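Local coordinates for type VI immunity protein Atu4351 (Agrobacterium fabrum, PDB 6ITW) that is the type VI secretion immunity protein Tdi1, an antitoxin that probably protects its own cell and kin by neutralising the cognate effector, at residues N20-G25 / L165-I170; A30-R35 / R83-G88; Q54-F59 / L153-L158; Y102-I107 / D129-I134. One frame throughout, in Å; residues are numbered along the deposited sequence.

Interaction 1 (N20-G25 / L165-I170); sequences NPEIMG and LQLGQI
E22 and L167 both set CG opposite the backbone N (chi1 165° and -169°), and since their CB atoms already lean across the gap, the two side chains meet between backbones that stay well apart. They cross at about a right angle. Methyl CD2 of L167 does the touching: it lies 3.5 Å from CB of E22 and 4.0 Å from OE2 of the same, extended glutamate chain. N20 adds a fringe contact, its O lying 4.3 Å from L167 CD2.

L167 can reach out because it rides the type II turn Q166-Q169, where Q169 N bonds back to Q166 O at 2.9 Å. G168 follows it at positive phi, a conformation that suits glycine, and the side chain of Q169 tightens the loop through OE1, which accepts from Q166 N at 3.0 Å.

The carboxylate of E22 is engaged by K64 in a salt bridge, while L167 also rests on I51. No hydrogen bond links the two segments. The glutamate divides its work: its aliphatic stem offers the leucine an apolar surface, while its charge is spent on the lysine. The contact is therefore a small van der Waals touch at the protein surface.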
loop_
_atom_site.group_PDB
_atom_site.type_symbol
_atom_site.label_atom_id
_atom_site.label_comp_id
_atom_site.label_asym_id
_atom_site.label_seq_id
_atom_site.Cartn_x
_atom_site.Cartn_y
_atom_site.Cartn_z
ATOM N N ASN A 20 -8.356 1.008 16.960
ATOM C CA ASN A 20 -9.065 -0.251 16.746
ATOM C C ASN A 20 -8.158 -1.348 16.178
ATOM O O ASN A 20 -8.459 -1.920 15.129
ATOM C CB ASN A 20 -10.263 -0.057 15.824
ATOM C CG ASN A 20 -11.231 0.994 16.303
ATOM O OD1 ASN A 20 -11.638 1.865 15.522
ATOM N ND2 ASN A 20 -11.636 0.909 17.576
ATOM N N PRO A 21 -7.043 -1.657 16.832
ATOM C CA PRO A 21 -6.083 -2.590 16.221
ATOM C C PRO A 21 -6.589 -4.029 16.212
ATOM O O PRO A 21 -7.237 -4.492 17.154
ATOM C CB PRO A 21 -4.841 -2.448 17.108
ATOM C CG PRO A 21 -5.399 -2.065 18.452
ATOM C CD PRO A 21 -6.593 -1.187 18.161
ATOM N N GLU A 22 -6.299 -4.725 15.115
ATOM C CA GLU A 22 -6.384 -6.175 15.042
ATOM C C GLU A 22 -5.027 -6.762 15.436
ATOM O O GLU A 22 -3.979 -6.200 15.102
ATOM C CB GLU A 22 -6.791 -6.583 13.622
ATOM C CG GLU A 22 -6.609 -8.036 13.209
ATOM C CD GLU A 22 -7.017 -8.280 11.734
ATOM O OE1 GLU A 22 -6.147 -8.692 10.933
ATOM O OE2 GLU A 22 -8.208 -8.055 11.373
ATOM N N ILE A 23 -5.051 -7.872 16.179
ATOM C CA ILE A 23 -3.834 -8.508 16.688
ATOM C C ILE A 23 -3.150 -9.284 15.572
ATOM O O ILE A 23 -3.806 -9.995 14.797
ATOM C CB ILE A 23 -4.163 -9.439 17.869
ATOM C CG1 ILE A 23 -4.426 -8.636 19.132
ATOM C CG2 ILE A 23 -3.021 -10.445 18.124
ATOM C CD1 ILE A 23 -4.842 -9.515 20.295
HETATM N N MSE A 24 -1.829 -9.162 15.478
HETATM C CA MSE A 24 -1.081 -10.060 14.591
HETATM C C MSE A 24 -0.420 -11.126 15.461
HETATM O O MSE A 24 0.426 -10.809 16.304
HETATM C CB MSE A 24 -0.043 -9.309 13.752
HETATM C CG MSE A 24 0.569 -10.179 12.681
HETATM SE SE MSE A 24 1.804 -9.283 11.477
HETATM C CE MSE A 24 0.562 -8.189 10.576
ATOM N N GLY A 25 -0.842 -12.384 15.275
ATOM C CA GLY A 25 -0.397 -13.459 16.145
ATOM C C GLY A 25 1.073 -13.800 15.974
ATOM O O GLY A 25 1.723 -13.468 14.974
ATOM N N LEU A 165 -13.565 4.845 7.479
ATOM C CA LEU A 165 -13.389 3.450 7.090
ATOM C C LEU A 165 -13.214 2.571 8.329
ATOM O O LEU A 165 -12.518 2.940 9.284
ATOM C CB LEU A 165 -12.183 3.289 6.156
ATOM C CG LEU A 165 -12.271 3.870 4.739
ATOM C CD1 LEU A 165 -10.886 3.906 4.119
ATOM C CD2 LEU A 165 -13.264 3.093 3.858
ATOM N N GLN A 166 -13.860 1.410 8.308
ATOM C CA GLN A 166 -13.558 0.334 9.242
ATOM C C GLN A 166 -12.329 -0.447 8.780
ATOM O O GLN A 166 -12.047 -0.545 7.576
ATOM C CB GLN A 166 -14.768 -0.608 9.360
ATOM C CG GLN A 166 -15.947 0.031 10.109
ATOM C CD GLN A 166 -17.310 -0.456 9.624
ATOM O OE1 GLN A 166 -17.504 -1.652 9.375
ATOM N NE2 GLN A 166 -18.263 0.478 9.486
ATOM N N LEU A 167 -11.601 -1.021 9.743
ATOM C CA LEU A 167 -10.403 -1.786 9.409
ATOM C C LEU A 167 -10.758 -2.860 8.393
ATOM O O LEU A 167 -11.715 -3.613 8.580
ATOM C CB LEU A 167 -9.778 -2.424 10.662
ATOM C CG LEU A 167 -8.377 -3.034 10.462
ATOM C CD1 LEU A 167 -7.290 -1.959 10.448
ATOM C CD2 LEU A 167 -8.035 -4.105 11.487
ATOM N N GLY A 168 -10.005 -2.909 7.295
ATOM C CA GLY A 168 -10.296 -3.838 6.234
ATOM C C GLY A 168 -11.228 -3.326 5.156
ATOM O O GLY A 168 -11.650 -4.124 4.306
ATOM N N GLN A 169 -11.557 -2.031 5.150
ATOM C CA GLN A 169 -12.251 -1.396 4.032
ATOM C C GLN A 169 -11.403 -0.308 3.383
ATOM O O GLN A 169 -10.448 0.196 3.979
ATOM C CB GLN A 169 -13.550 -0.736 4.462
ATOM C CG GLN A 169 -14.564 -1.632 5.084
ATOM C CD GLN A 169 -15.744 -0.807 5.539
ATOM O OE1 GLN A 169 -15.568 0.271 6.137
ATOM N NE2 GLN A 169 -16.949 -1.271 5.218
ATOM N N ILE A 170 -11.794 0.071 2.154
ATOM C CA ILE A 170 -11.222 1.202 1.422
ATOM C C ILE A 170 -12.358 1.930 0.705
ATOM O O ILE A 170 -13.462 1.408 0.558
ATOM C CB ILE A 170 -10.147 0.778 0.387
ATOM C CG1 ILE A 170 -10.733 -0.222 -0.612
ATOM C CG2 ILE A 170 -8.913 0.179 1.058
ATOM C CD1 ILE A 170 -9.789 -0.551 -1.808
#

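Interaction 2 (A30-R35 / R83-G88); sequences ARYKNR and RTHALG
The ring of Y32 presents its edge to one face of H85, and this T-shaped pair is the close-packed heart of the contact. CE1 of Y32 comes within 3.5 Å of H85 ND1; the centroids are 5.1 Å apart and the planes stand at 75°. With chi1 at -65°, Y32 folds CG beside its backbone N and drops the ring from the loop after helix 26-31 toward strand 84-90.

A tyrosine suits the place because its hydroxyl can also reach a water, at 3.1 Å from Y32 OH, that lies in the imidazole plane 2.7 Å from H85 ND1. Since NE2 of H85 is hydrogen-bonded to E100, both ring nitrogens have partners, which should fix the ring's rotation.

R35 forms the looser, partly exposed side. Its bent chain crosses H85 with R35 NH2 still 4.1 Å from H85 CE1, and no hydrogen bond joins them. R31 O lies 3.4 Å above the centre of the R35 guanidinium, and E100 offers R35 only a long, weak ion pair.

Farther along, L87 and G88 both face L96 in a classic beta bulge. The whole is a helix-terminal loop laid against a bulged strand of the mixed sheet, both segments within the GAD-like region.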
loop_
_atom_site.group_PDB
_atom_site.type_symbol
_atom_site.label_atom_id
_atom_site.label_comp_id
_atom_site.label_asym_id
_atom_site.label_seq_id
_atom_site.Cartn_x
_atom_site.Cartn_y
_atom_site.Cartn_z
ATOM N N ALA A 30 6.108 -15.054 13.187
ATOM C CA ALA A 30 7.226 -15.977 13.023
ATOM C C ALA A 30 7.471 -16.257 11.551
ATOM O O ALA A 30 8.620 -16.292 11.092
ATOM C CB ALA A 30 6.955 -17.275 13.785
ATOM N N ARG A 31 6.387 -16.415 10.792
ATOM C CA ARG A 31 6.450 -16.604 9.350
ATOM C C ARG A 31 7.314 -15.561 8.627
ATOM O O ARG A 31 7.835 -15.848 7.546
ATOM C CB ARG A 31 5.014 -16.602 8.826
ATOM C CG ARG A 31 4.848 -16.861 7.356
ATOM C CD ARG A 31 3.370 -17.035 6.997
ATOM N NE ARG A 31 2.794 -18.277 7.514
ATOM C CZ ARG A 31 1.908 -18.341 8.505
ATOM N NH1 ARG A 31 1.488 -17.227 9.086
ATOM N NH2 ARG A 31 1.432 -19.518 8.911
ATOM N N TYR A 32 7.527 -14.374 9.196
ATOM C CA TYR A 32 8.239 -13.331 8.459
ATOM C C TYR A 32 9.617 -13.016 9.030
ATOM O O TYR A 32 10.243 -12.036 8.605
ATOM C CB TYR A 32 7.368 -12.071 8.365
ATOM C CG TYR A 32 6.133 -12.350 7.540
ATOM C CD1 TYR A 32 6.209 -12.362 6.160
ATOM C CD2 TYR A 32 4.904 -12.669 8.137
ATOM C CE1 TYR A 32 5.106 -12.647 5.376
ATOM C CE2 TYR A 32 3.776 -12.963 7.349
ATOM C CZ TYR A 32 3.896 -12.942 5.957
ATOM O OH TYR A 32 2.832 -13.226 5.112
ATOM N N LYS A 33 10.124 -13.848 9.945
ATOM C CA LYS A 33 11.488 -13.699 10.447
ATOM C C LYS A 33 12.504 -13.699 9.308
ATOM O O LYS A 33 12.501 -14.588 8.449
ATOM C CB LYS A 33 11.812 -14.827 11.429
ATOM C CG LYS A 33 13.233 -14.772 11.984
ATOM C CD LYS A 33 13.595 -16.037 12.762
ATOM C CE LYS A 33 14.933 -15.875 13.478
ATOM N NZ LYS A 33 15.803 -17.088 13.361
ATOM N N ASN A 34 13.375 -12.690 9.308
ATOM C CA ASN A 34 14.365 -12.440 8.259
ATOM C C ASN A 34 13.742 -12.127 6.902
ATOM O O ASN A 34 14.461 -12.013 5.906
ATOM C CB ASN A 34 15.344 -13.605 8.107
ATOM C CG ASN A 34 16.193 -13.801 9.330
ATOM O OD1 ASN A 34 16.195 -14.881 9.922
ATOM N ND2 ASN A 34 16.914 -12.752 9.730
ATOM N N ARG A 35 12.425 -11.973 6.828
ATOM C CA ARG A 35 11.800 -11.514 5.601
ATOM C C ARG A 35 11.239 -10.103 5.704
ATOM O O ARG A 35 11.147 -9.419 4.681
ATOM C CB ARG A 35 10.712 -12.509 5.170
ATOM C CG ARG A 35 11.330 -13.712 4.463
ATOM C CD ARG A 35 10.569 -14.995 4.655
ATOM N NE ARG A 35 9.158 -14.862 4.331
ATOM C CZ ARG A 35 8.332 -15.896 4.221
ATOM N NH1 ARG A 35 8.796 -17.129 4.399
ATOM N NH2 ARG A 35 7.051 -15.701 3.931
ATOM N N ARG A 83 8.267 -12.809 -2.441
ATOM C CA ARG A 83 9.160 -12.047 -1.575
ATOM C C ARG A 83 8.649 -10.626 -1.327
ATOM O O ARG A 83 9.426 -9.736 -0.946
ATOM C CB ARG A 83 10.566 -12.027 -2.182
ATOM C CG ARG A 83 11.160 -13.434 -2.295
ATOM C CD ARG A 83 12.424 -13.491 -3.150
ATOM N NE ARG A 83 13.534 -12.752 -2.562
ATOM C CZ ARG A 83 14.265 -13.202 -1.538
ATOM N NH1 ARG A 83 13.979 -14.382 -0.989
ATOM N NH2 ARG A 83 15.275 -12.474 -1.057
ATOM N N THR A 84 7.355 -10.394 -1.538
ATOM C CA THR A 84 6.776 -9.064 -1.392
ATOM C C THR A 84 5.571 -9.160 -0.476
ATOM O O THR A 84 4.682 -9.994 -0.691
ATOM C CB THR A 84 6.378 -8.474 -2.743
ATOM O OG1 THR A 84 7.469 -8.621 -3.668
ATOM C CG2 THR A 84 6.020 -6.986 -2.583
ATOM N N HIS A 85 5.543 -8.313 0.544
ATOM C CA HIS A 85 4.614 -8.490 1.652
ATOM C C HIS A 85 3.847 -7.202 1.883
ATOM O O HIS A 85 4.454 -6.152 2.118
ATOM C CB HIS A 85 5.377 -8.924 2.905
ATOM C CG HIS A 85 6.352 -10.020 2.628
ATOM N ND1 HIS A 85 5.950 -11.299 2.295
ATOM C CD2 HIS A 85 7.704 -10.019 2.562
ATOM C CE1 HIS A 85 7.018 -12.043 2.068
ATOM N NE2 HIS A 85 8.093 -11.290 2.220
ATOM N N ALA A 86 2.520 -7.295 1.839
ATOM C CA ALA A 86 1.650 -6.134 2.030
ATOM C C ALA A 86 1.583 -5.783 3.515
ATOM O O ALA A 86 1.163 -6.612 4.334
ATOM C CB ALA A 86 0.252 -6.426 1.479
ATOM N N LEU A 87 1.965 -4.552 3.864
ATOM C CA LEU A 87 2.008 -4.135 5.263
ATOM C C LEU A 87 0.861 -3.218 5.664
ATOM O O LEU A 87 0.492 -3.194 6.846
ATOM C CB LEU A 87 3.330 -3.424 5.570
ATOM C CG LEU A 87 4.594 -4.184 5.160
ATOM C CD1 LEU A 87 5.830 -3.363 5.487
ATOM C CD2 LEU A 87 4.654 -5.564 5.821
ATOM N N GLY A 88 0.307 -2.458 4.723
ATOM C CA GLY A 88 -0.788 -1.543 5.003
ATOM C C GLY A 88 -1.217 -0.876 3.715
ATOM O O GLY A 88 -0.603 -1.066 2.659
HETATM O O HOH W 1 3.327 -12.039 2.247
#

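Interaction 3 (Q54-F59 / L153-L158); sequences QGYFQF and LMFNRL
F155 gives up more surface than any other residue here, pushing its ring from the first turn of helix 155-162 against the loop that leads into strand 57-59. Its CG stands opposite the backbone N (chi1 179°), a torsion that swings the ring out from the helix onto the loop. One face receives Y56, the other main contributor: CD1 of Y56 lies 3.7 Å from both CG and CD2 of F155. This is an edge-to-face pair, with centroids 5.1 Å apart and planes at 84°, and it places the slightly positive rim of the tyrosine over the phenylalanine's pi cloud.

The far end of the F155 ring meets backbone instead. F155 CZ comes within 3.6 Å of Y56 N, and Q54 O approaches F155 CZ at the ring edge, in plane, at 3.7 Å; F155 CE1 lies 3.9 Å from G55 C. Glycine fits at G55 because its backbone angles would jam a CB against the preceding carbonyl.

The contact joins strand 57-59, which the GAD-like region contributes to the large mixed sheet, to a helix of the Tdi1 C-terminal region, with the Y56-F155 pair at the joint. Tyrosine suits its position in a second way: the ring is buried in the joint, yet its OH is hydrogen-bonded to A141 O.

At the helix start, D145 OD1 accepts from F155 N. R157 turns back over the same end, where its NH2 donates to L153 O at 2.9 Å in an almost straight bond (169°) and also takes part in a salt bridge to D148.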
loop_
_atom_site.group_PDB
_atom_site.type_symbol
_atom_site.label_atom_id
_atom_site.label_comp_id
_atom_site.label_asym_id
_atom_site.label_seq_id
_atom_site.Cartn_x
_atom_site.Cartn_y
_atom_site.Cartn_z
ATOM N N GLN A 54 -7.778 8.695 10.849
ATOM C CA GLN A 54 -9.194 8.474 10.555
ATOM C C GLN A 54 -9.407 7.668 9.270
ATOM O O GLN A 54 -10.439 7.796 8.601
ATOM C CB GLN A 54 -9.940 9.808 10.499
ATOM C CG GLN A 54 -9.840 10.640 11.803
ATOM C CD GLN A 54 -10.708 11.884 11.731
ATOM O OE1 GLN A 54 -11.945 11.796 11.663
ATOM N NE2 GLN A 54 -10.067 13.053 11.708
ATOM N N GLY A 55 -8.458 6.798 8.928
ATOM C CA GLY A 55 -8.588 5.933 7.765
ATOM C C GLY A 55 -7.682 6.306 6.614
ATOM O O GLY A 55 -7.700 5.622 5.587
ATOM N N TYR A 56 -6.881 7.363 6.758
ATOM C CA TYR A 56 -5.966 7.766 5.696
ATOM C C TYR A 56 -4.913 6.696 5.429
ATOM O O TYR A 56 -4.386 6.603 4.311
ATOM C CB TYR A 56 -5.315 9.094 6.083
ATOM C CG TYR A 56 -4.647 9.847 4.970
ATOM C CD1 TYR A 56 -5.362 10.769 4.199
ATOM C CD2 TYR A 56 -3.292 9.667 4.704
ATOM C CE1 TYR A 56 -4.746 11.479 3.174
ATOM C CE2 TYR A 56 -2.663 10.368 3.695
ATOM C CZ TYR A 56 -3.398 11.272 2.928
ATOM O OH TYR A 56 -2.773 11.969 1.928
ATOM N N PHE A 57 -4.587 5.893 6.444
ATOM C CA PHE A 57 -3.715 4.733 6.315
ATOM C C PHE A 57 -4.152 3.713 7.360
ATOM O O PHE A 57 -4.623 4.073 8.437
ATOM C CB PHE A 57 -2.230 5.112 6.484
ATOM C CG PHE A 57 -1.262 3.946 6.298
ATOM C CD1 PHE A 57 -0.757 3.620 5.037
ATOM C CD2 PHE A 57 -0.842 3.193 7.390
ATOM C CE1 PHE A 57 0.146 2.565 4.875
ATOM C CE2 PHE A 57 0.044 2.131 7.240
ATOM C CZ PHE A 57 0.542 1.814 5.983
ATOM N N GLN A 58 -4.037 2.440 7.023
ATOM C CA GLN A 58 -4.312 1.373 7.967
ATOM C C GLN A 58 -3.288 0.280 7.733
ATOM O O GLN A 58 -2.815 0.102 6.608
ATOM C CB GLN A 58 -5.724 0.804 7.816
ATOM C CG GLN A 58 -5.979 0.126 6.489
ATOM C CD GLN A 58 -7.441 -0.186 6.281
ATOM O OE1 GLN A 58 -7.891 -1.304 6.551
ATOM N NE2 GLN A 58 -8.206 0.809 5.798
ATOM N N PHE A 59 -2.927 -0.429 8.802
ATOM C CA PHE A 59 -2.016 -1.557 8.684
ATOM C C PHE A 59 -2.828 -2.818 8.476
ATOM O O PHE A 59 -3.995 -2.907 8.887
ATOM C CB PHE A 59 -1.142 -1.717 9.929
ATOM C CG PHE A 59 -0.166 -0.609 10.134
ATOM C CD1 PHE A 59 -0.529 0.537 10.855
ATOM C CD2 PHE A 59 1.123 -0.703 9.621
ATOM C CE1 PHE A 59 0.388 1.587 11.052
ATOM C CE2 PHE A 59 2.041 0.338 9.814
ATOM C CZ PHE A 59 1.667 1.480 10.540
ATOM N N LEU A 153 -8.181 16.757 -4.302
ATOM C CA LEU A 153 -8.074 15.604 -3.414
ATOM C C LEU A 153 -9.442 15.170 -2.885
ATOM O O LEU A 153 -10.350 15.986 -2.696
ATOM C CB LEU A 153 -7.124 15.936 -2.272
ATOM C CG LEU A 153 -5.721 16.271 -2.806
ATOM C CD1 LEU A 153 -4.741 16.527 -1.684
ATOM C CD2 LEU A 153 -5.205 15.146 -3.671
HETATM N N MSE A 154 -9.600 13.860 -2.671
HETATM C CA MSE A 154 -10.915 13.323 -2.299
HETATM C C MSE A 154 -11.084 12.871 -0.833
HETATM O O MSE A 154 -12.231 12.718 -0.380
HETATM C CB MSE A 154 -11.290 12.136 -3.203
HETATM C CG MSE A 154 -11.493 12.479 -4.648
HETATM SE SE MSE A 154 -12.323 10.980 -5.615
HETATM C CE MSE A 154 -10.752 9.860 -5.814
ATOM N N PHE A 155 -9.988 12.649 -0.090
ATOM C CA PHE A 155 -10.133 11.982 1.211
ATOM C C PHE A 155 -11.074 12.737 2.154
ATOM O O PHE A 155 -12.018 12.149 2.696
ATOM C CB PHE A 155 -8.789 11.765 1.905
ATOM C CG PHE A 155 -8.939 11.095 3.258
ATOM C CD1 PHE A 155 -9.224 9.734 3.343
ATOM C CD2 PHE A 155 -8.853 11.829 4.437
ATOM C CE1 PHE A 155 -9.387 9.106 4.580
ATOM C CE2 PHE A 155 -9.017 11.205 5.678
ATOM C CZ PHE A 155 -9.279 9.847 5.750
ATOM N N ASN A 156 -10.831 14.036 2.376
ATOM C CA ASN A 156 -11.615 14.775 3.373
ATOM C C ASN A 156 -13.106 14.748 3.060
ATOM O O ASN A 156 -13.931 14.484 3.944
ATOM C CB ASN A 156 -11.119 16.211 3.474
ATOM C CG ASN A 156 -9.763 16.297 4.135
ATOM O OD1 ASN A 156 -9.313 15.347 4.775
ATOM N ND2 ASN A 156 -9.094 17.424 3.968
ATOM N N ARG A 157 -13.474 14.989 1.800
ATOM C CA ARG A 157 -14.888 14.915 1.444
ATOM C C ARG A 157 -15.433 13.504 1.633
ATOM O O ARG A 157 -16.580 13.326 2.066
ATOM C CB ARG A 157 -15.096 15.395 0.008
ATOM C CG ARG A 157 -14.838 16.889 -0.197
ATOM C CD ARG A 157 -15.010 17.282 -1.669
ATOM N NE ARG A 157 -13.822 16.937 -2.440
ATOM C CZ ARG A 157 -13.820 16.649 -3.740
ATOM N NH1 ARG A 157 -14.953 16.648 -4.432
ATOM N NH2 ARG A 157 -12.683 16.336 -4.342
ATOM N N LEU A 158 -14.628 12.478 1.327
ATOM C CA LEU A 158 -15.132 11.118 1.482
ATOM C C LEU A 158 -15.281 10.753 2.957
ATOM O O LEU A 158 -16.266 10.114 3.348
ATOM C CB LEU A 158 -14.222 10.131 0.756
ATOM C CG LEU A 158 -14.221 10.214 -0.774
ATOM C CD1 LEU A 158 -13.295 9.143 -1.300
ATOM C CD2 LEU A 158 -15.646 10.086 -1.404
#

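Interaction 4 (Y102-I107 / D129-I134); sequences YKTTEI and DINLGI
K103, which opens the strand, presses its CB to 3.1 Å from N131 OD1, a tight approach for a carbon and an oxygen. Beyond CB the chain bends off at chi2 so that the ammonium leaves N131 and reaches S128 OG, just ahead of the helical segment. Lysine thus lends its aliphatic base to the contact and its charged end to a neighbour.

T104 carries the polar grip. Its chi1 of -67° places OG1 beside its own backbone N, and both groups donate to the single oxygen OD1 of N131. The hydroxyl bond is the shorter, 2.7 Å from T104 OG1 to N131 OD1, and comes from well above the carbonyl plane. The amide bond is longer, 3.3 Å from T104 N to N131 OD1, and tilts only modestly from that plane, on the opposite face. Held by two donors, the carboxamide is restrained in its rotation. N131 extends from the helix with CG opposite its backbone N (chi1 -178°), and asparagine suits because its short side chain delivers a strong acceptor to the strand. T104 OG1 also comes within 4.2 Å of L132 CA.

T105 ties back within its own strand, its OG1 donating to K103 O at 3.0 Å, and the strand then runs on into the sheet.

Over these segments the axes approach to 7.9 Å. This is alpha/beta layering: helix 128-137 packs on one face of the mixed sheet and runs in roughly the same direction as the strand, inclined by 29° over residues 103-107 and 129-134, fastened near the strand's beginning by N131 OD1, which takes one backbone and one side-chain donor from T104.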
loop_
_atom_site.group_PDB
_atom_site.type_symbol
_atom_site.label_atom_id
_atom_site.label_comp_id
_atom_site.label_asym_id
_atom_site.label_seq_id
_atom_site.Cartn_x
_atom_site.Cartn_y
_atom_site.Cartn_z
ATOM N N TYR A 102 14.386 -5.415 -2.673
ATOM C CA TYR A 102 14.489 -4.015 -3.069
ATOM C C TYR A 102 13.767 -3.065 -2.118
ATOM O O TYR A 102 13.658 -1.866 -2.419
ATOM C CB TYR A 102 13.987 -3.854 -4.510
ATOM C CG TYR A 102 14.792 -4.675 -5.511
ATOM C CD1 TYR A 102 16.027 -4.230 -5.994
ATOM C CD2 TYR A 102 14.323 -5.910 -5.957
ATOM C CE1 TYR A 102 16.772 -5.003 -6.918
ATOM C CE2 TYR A 102 15.051 -6.692 -6.864
ATOM C CZ TYR A 102 16.270 -6.234 -7.344
ATOM O OH TYR A 102 16.964 -7.021 -8.248
ATOM N N LYS A 103 13.320 -3.558 -0.954
ATOM C CA LYS A 103 12.712 -2.775 0.127
ATOM C C LYS A 103 11.339 -2.201 -0.227
ATOM O O LYS A 103 10.519 -2.856 -0.878
ATOM C CB LYS A 103 13.611 -1.610 0.582
ATOM C CG LYS A 103 15.123 -1.750 0.431
ATOM C CD LYS A 103 15.731 -2.863 1.242
ATOM C CE LYS A 103 17.250 -2.659 1.362
ATOM N NZ LYS A 103 17.959 -3.953 1.561
ATOM N N THR A 104 11.103 -0.957 0.192
ATOM C CA THR A 104 9.772 -0.364 0.185
ATOM C C THR A 104 9.194 -0.317 -1.225
ATOM O O THR A 104 9.831 0.171 -2.165
ATOM C CB THR A 104 9.834 1.048 0.779
ATOM O OG1 THR A 104 10.155 0.971 2.173
ATOM C CG2 THR A 104 8.511 1.750 0.634
ATOM N N THR A 105 7.973 -0.815 -1.355
ATOM C CA THR A 105 7.268 -0.917 -2.624
ATOM C C THR A 105 5.871 -0.336 -2.442
ATOM O O THR A 105 5.286 -0.464 -1.359
ATOM C CB THR A 105 7.187 -2.399 -3.076
ATOM O OG1 THR A 105 8.510 -2.967 -3.132
ATOM C CG2 THR A 105 6.507 -2.538 -4.440
ATOM N N GLU A 106 5.338 0.319 -3.474
ATOM C CA GLU A 106 3.974 0.839 -3.450
ATOM C C GLU A 106 3.192 0.224 -4.605
ATOM O O GLU A 106 3.654 0.235 -5.750
ATOM C CB GLU A 106 3.944 2.379 -3.529
ATOM C CG GLU A 106 4.673 3.126 -2.372
ATOM C CD GLU A 106 4.581 4.669 -2.471
ATOM O OE1 GLU A 106 3.708 5.175 -3.209
ATOM O OE2 GLU A 106 5.382 5.378 -1.813
ATOM N N ILE A 107 2.014 -0.310 -4.306
ATOM C CA ILE A 107 1.152 -0.937 -5.301
ATOM C C ILE A 107 -0.128 -0.111 -5.356
ATOM O O ILE A 107 -0.992 -0.221 -4.475
ATOM C CB ILE A 107 0.856 -2.405 -4.977
ATOM C CG1 ILE A 107 2.156 -3.200 -4.798
ATOM C CG2 ILE A 107 0.047 -3.021 -6.083
ATOM C CD1 ILE A 107 1.915 -4.711 -4.534
ATOM N N ASP A 129 15.909 -1.565 8.059
ATOM C CA ASP A 129 15.111 -1.071 9.181
ATOM C C ASP A 129 14.773 0.410 9.028
ATOM O O ASP A 129 13.617 0.821 9.195
ATOM C CB ASP A 129 15.855 -1.310 10.493
ATOM C CG ASP A 129 15.915 -2.757 10.856
ATOM O OD1 ASP A 129 16.834 -3.447 10.375
ATOM O OD2 ASP A 129 15.018 -3.225 11.587
ATOM N N ILE A 130 15.775 1.221 8.695
ATOM C CA ILE A 130 15.574 2.655 8.503
ATOM C C ILE A 130 14.667 2.923 7.303
ATOM O O ILE A 130 13.819 3.820 7.340
ATOM C CB ILE A 130 16.950 3.330 8.345
ATOM C CG1 ILE A 130 17.719 3.271 9.667
ATOM C CG2 ILE A 130 16.823 4.755 7.825
ATOM C CD1 ILE A 130 19.224 3.518 9.507
ATOM N N ASN A 131 14.844 2.157 6.223
ATOM C CA ASN A 131 14.053 2.334 5.005
ATOM C C ASN A 131 12.570 2.120 5.282
ATOM O O ASN A 131 11.727 2.937 4.893
ATOM C CB ASN A 131 14.540 1.358 3.920
ATOM C CG ASN A 131 13.791 1.523 2.587
ATOM O OD1 ASN A 131 12.801 0.836 2.321
ATOM N ND2 ASN A 131 14.273 2.428 1.747
ATOM N N LEU A 132 12.230 1.012 5.942
ATOM C CA LEU A 132 10.838 0.785 6.300
ATOM C C LEU A 132 10.358 1.837 7.286
ATOM O O LEU A 132 9.202 2.268 7.224
ATOM C CB LEU A 132 10.659 -0.617 6.874
ATOM C CG LEU A 132 9.214 -1.071 7.090
ATOM C CD1 LEU A 132 8.258 -0.558 5.984
ATOM C CD2 LEU A 132 9.178 -2.585 7.172
ATOM N N GLY A 133 11.236 2.267 8.199
ATOM C CA GLY A 133 10.854 3.294 9.155
ATOM C C GLY A 133 10.542 4.617 8.485
ATOM O O GLY A 133 9.613 5.329 8.880
ATOM N N ILE A 134 11.303 4.961 7.451
ATOM C CA ILE A 134 11.002 6.180 6.717
ATOM C C ILE A 134 9.656 6.053 6.017
ATOM O O ILE A 134 8.830 6.976 6.059
ATOM C CB ILE A 134 12.146 6.506 5.738
ATOM C CG1 ILE A 134 13.374 6.976 6.531
ATOM C CG2 ILE A 134 11.697 7.561 4.709
ATOM C CD1 ILE A 134 14.643 7.033 5.731
#

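Interactions 2, 3 and 4 all reach the large mixed sheet, while interaction 1 lies at the surface beside it. Interactions 1 and 3 are coupled by Q58, whose OE1 is 2.8 Å from G168 N and whose NE2 is 3.0 Å from Q169 O; together they tie the C-terminal region to the GAD-like domain. Interactions 2 and 3 lie on opposite sides of the chain's centre, about 25 Å between centres, yet meet through neighbouring strands where F57 CZ packs 3.7 Å from G88 CA. Interactions 2 and 4 are closer, about 12 Å between centres, and touch through L87 CD1 and L132 CD1 at 3.7 Å.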